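Local coordinates for putative ATP-grasp superfamily protein (Archaeoglobus fulgidus, PDB 3DF7) that is of uncharacterised function but probably binds ATP and a metal ion, as other members of the ATP-grasp superfamily do, at residues 121-126 and 237-242. Residues are numbered along the deposited sequence; the frame is centred on the assembly and turned at random.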
loop_
_atom_site.group_PDB
_atom_site.type_symbol
_atom_site.label_atom_id
_atom_site.label_comp_id
_atom_site.label_asym_id
_atom_site.label_seq_id
_atom_site.Cartn_x
_atom_site.Cartn_y
_atom_site.Cartn_z
ATOM N N GLU A 121 9.366 15.141 13.754
ATOM C CA GLU A 121 10.289 14.949 12.642
ATOM C C GLU A 121 9.768 15.366 11.270
ATOM O O GLU A 121 10.554 15.600 10.352
ATOM C CB GLU A 121 10.698 13.482 12.600
ATOM C CG GLU A 121 11.363 13.011 13.876
ATOM C CD GLU A 121 12.853 13.266 13.873
ATOM O OE1 GLU A 121 13.285 14.313 13.337
ATOM O OE2 GLU A 121 13.591 12.416 14.410
ATOM N N VAL A 122 8.450 15.439 11.127
ATOM C CA VAL A 122 7.847 15.822 9.854
ATOM C C VAL A 122 6.456 16.390 10.113
ATOM O O VAL A 122 5.848 16.116 11.146
ATOM C CB VAL A 122 7.753 14.602 8.899
ATOM C CG1 VAL A 122 6.785 13.575 9.460
ATOM C CG2 VAL A 122 7.326 15.053 7.506
ATOM N N GLN A 123 5.954 17.192 9.183
ATOM C CA GLN A 123 4.643 17.793 9.364
ATOM C C GLN A 123 3.510 16.780 9.314
ATOM O O GLN A 123 3.364 16.051 8.332
ATOM C CB GLN A 123 4.397 18.864 8.303
ATOM C CG GLN A 123 3.094 19.615 8.507
ATOM C CD GLN A 123 3.104 20.452 9.770
ATOM O OE1 GLN A 123 3.942 21.344 9.928
ATOM N NE2 GLN A 123 2.176 20.166 10.680
ATOM N N VAL A 124 2.716 16.734 10.383
ATOM C CA VAL A 124 1.561 15.845 10.455
ATOM C C VAL A 124 0.383 16.661 10.980
ATOM O O VAL A 124 0.567 17.718 11.583
ATOM C CB VAL A 124 1.794 14.641 11.411
ATOM C CG1 VAL A 124 2.959 13.799 10.920
ATOM C CG2 VAL A 124 2.038 15.138 12.832
ATOM N N PRO A 125 -0.846 16.194 10.740
ATOM C CA PRO A 125 -1.994 16.955 11.233
ATOM C C PRO A 125 -2.184 16.756 12.735
ATOM O O PRO A 125 -1.708 15.768 13.301
ATOM C CB PRO A 125 -3.155 16.392 10.416
ATOM C CG PRO A 125 -2.754 14.971 10.198
ATOM C CD PRO A 125 -1.270 15.058 9.902
ATOM N N GLN A 126 -2.855 17.700 13.387
ATOM C CA GLN A 126 -3.102 17.560 14.815
ATOM C C GLN A 126 -3.811 16.227 14.993
ATOM O O GLN A 126 -4.727 15.905 14.235
ATOM C CB GLN A 126 -3.999 18.688 15.325
ATOM C CG GLN A 126 -3.333 20.050 15.383
ATOM C CD GLN A 126 -4.215 21.081 16.060
ATOM O OE1 GLN A 126 -4.716 20.852 17.165
ATOM N NE2 GLN A 126 -4.411 22.220 15.405
ATOM N N SER A 237 -1.762 21.044 1.363
ATOM C CA SER A 237 -2.612 22.217 1.527
ATOM C C SER A 237 -1.728 23.378 1.093
ATOM O O SER A 237 -1.746 23.773 -0.070
ATOM C CB SER A 237 -3.031 22.372 2.990
ATOM O OG SER A 237 -1.908 22.327 3.852
ATOM N N ASP A 238 -0.950 23.911 2.029
ATOM C CA ASP A 238 -0.021 24.987 1.719
ATOM C C ASP A 238 1.369 24.364 1.832
ATOM O O ASP A 238 2.374 24.976 1.481
ATOM C CB ASP A 238 -0.174 26.147 2.710
ATOM C CG ASP A 238 0.195 25.760 4.126
ATOM O OD1 ASP A 238 -0.394 24.798 4.656
ATOM O OD2 ASP A 238 1.075 26.424 4.714
ATOM N N GLN A 239 1.401 23.126 2.325
ATOM C CA GLN A 239 2.638 22.369 2.496
ATOM C C GLN A 239 2.265 20.896 2.629
ATOM O O GLN A 239 1.090 20.561 2.800
ATOM C CB GLN A 239 3.380 22.816 3.766
ATOM C CG GLN A 239 2.664 22.456 5.071
ATOM C CD GLN A 239 3.487 22.766 6.325
ATOM O OE1 GLN A 239 4.579 22.222 6.523
ATOM N NE2 GLN A 239 2.955 23.633 7.181
ATOM N N PRO A 240 3.254 19.995 2.539
ATOM C CA PRO A 240 2.929 18.572 2.669
ATOM C C PRO A 240 2.636 18.169 4.109
ATOM O O PRO A 240 3.387 18.513 5.020
ATOM C CB PRO A 240 4.187 17.872 2.150
ATOM C CG PRO A 240 4.787 18.881 1.211
ATOM C CD PRO A 240 4.598 20.171 1.968
ATOM N N TYR A 241 1.534 17.446 4.292
ATOM C CA TYR A 241 1.131 16.917 5.588
ATOM C C TYR A 241 1.126 15.394 5.428
ATOM O O TYR A 241 0.442 14.866 4.544
ATOM C CB TYR A 241 -0.284 17.370 5.958
ATOM C CG TYR A 241 -0.374 18.722 6.624
ATOM C CD1 TYR A 241 -0.557 18.827 8.002
ATOM C CD2 TYR A 241 -0.295 19.895 5.878
ATOM C CE1 TYR A 241 -0.663 20.069 8.620
ATOM C CE2 TYR A 241 -0.396 21.142 6.486
ATOM C CZ TYR A 241 -0.581 21.221 7.857
ATOM O OH TYR A 241 -0.691 22.446 8.464
ATOM N N VAL A 242 1.900 14.701 6.257
ATOM C CA VAL A 242 1.966 13.243 6.205
ATOM C C VAL A 242 0.807 12.670 7.010
ATOM O O VAL A 242 0.675 12.923 8.213
ATOM C CB VAL A 242 3.303 12.722 6.771
ATOM C CG1 VAL A 242 3.290 11.208 6.853
ATOM C CG2 VAL A 242 4.448 13.179 5.879
#
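Gln123 and Val242 join a loop to the edge of a beta sheet through a single backbone hydrogen bond, with side-chain packing around it. The loop links helix 111-118 to strand 127-128. Strand 240-246 is an outermost strand of the large antiparallel sheet, and the touching parts of the two segments run 89° apart. Val242 N donates to Gln123 O at 2.9 Å, and the bond is nearly straight at 174°. Beside it, Gln123 lies along Tyr241, both side chains pointing the same way. CG of Gln123 sits over the centre of the Tyr241 ring in a CH-pi contact, 3.8 Å from the centroid. CG anti to the backbone N (chi1 -175°) and a bend at chi2 bring the amide back to its own loop. There Gln123 NE2 donates to Val124 O at 3.1 Å, from above the carbonyl plane. This bond helps to fix the amide's rotation. An alanine in place of Gln123 would probably uncover this face of the Tyr241 ring and leave Val124 O without its side-chain donor. Pro125 N meets the same ring at its edge, in plane, and Pro125 CD lies 3.3 Å from Val242 O. On the flank away from the ring, Val122 CG2 packs on Val242 CG2 at 3.8 Å. Leu118 also touches Val242, while Ile165 touches both Tyr241 and Pro125. The contact thus ties the loop entering the small antiparallel sheet to the hairpin formed by strands 228-236 and 240-246, consistent with the ATP-grasp fold, in which two alpha+beta subdomains hold ATP between them.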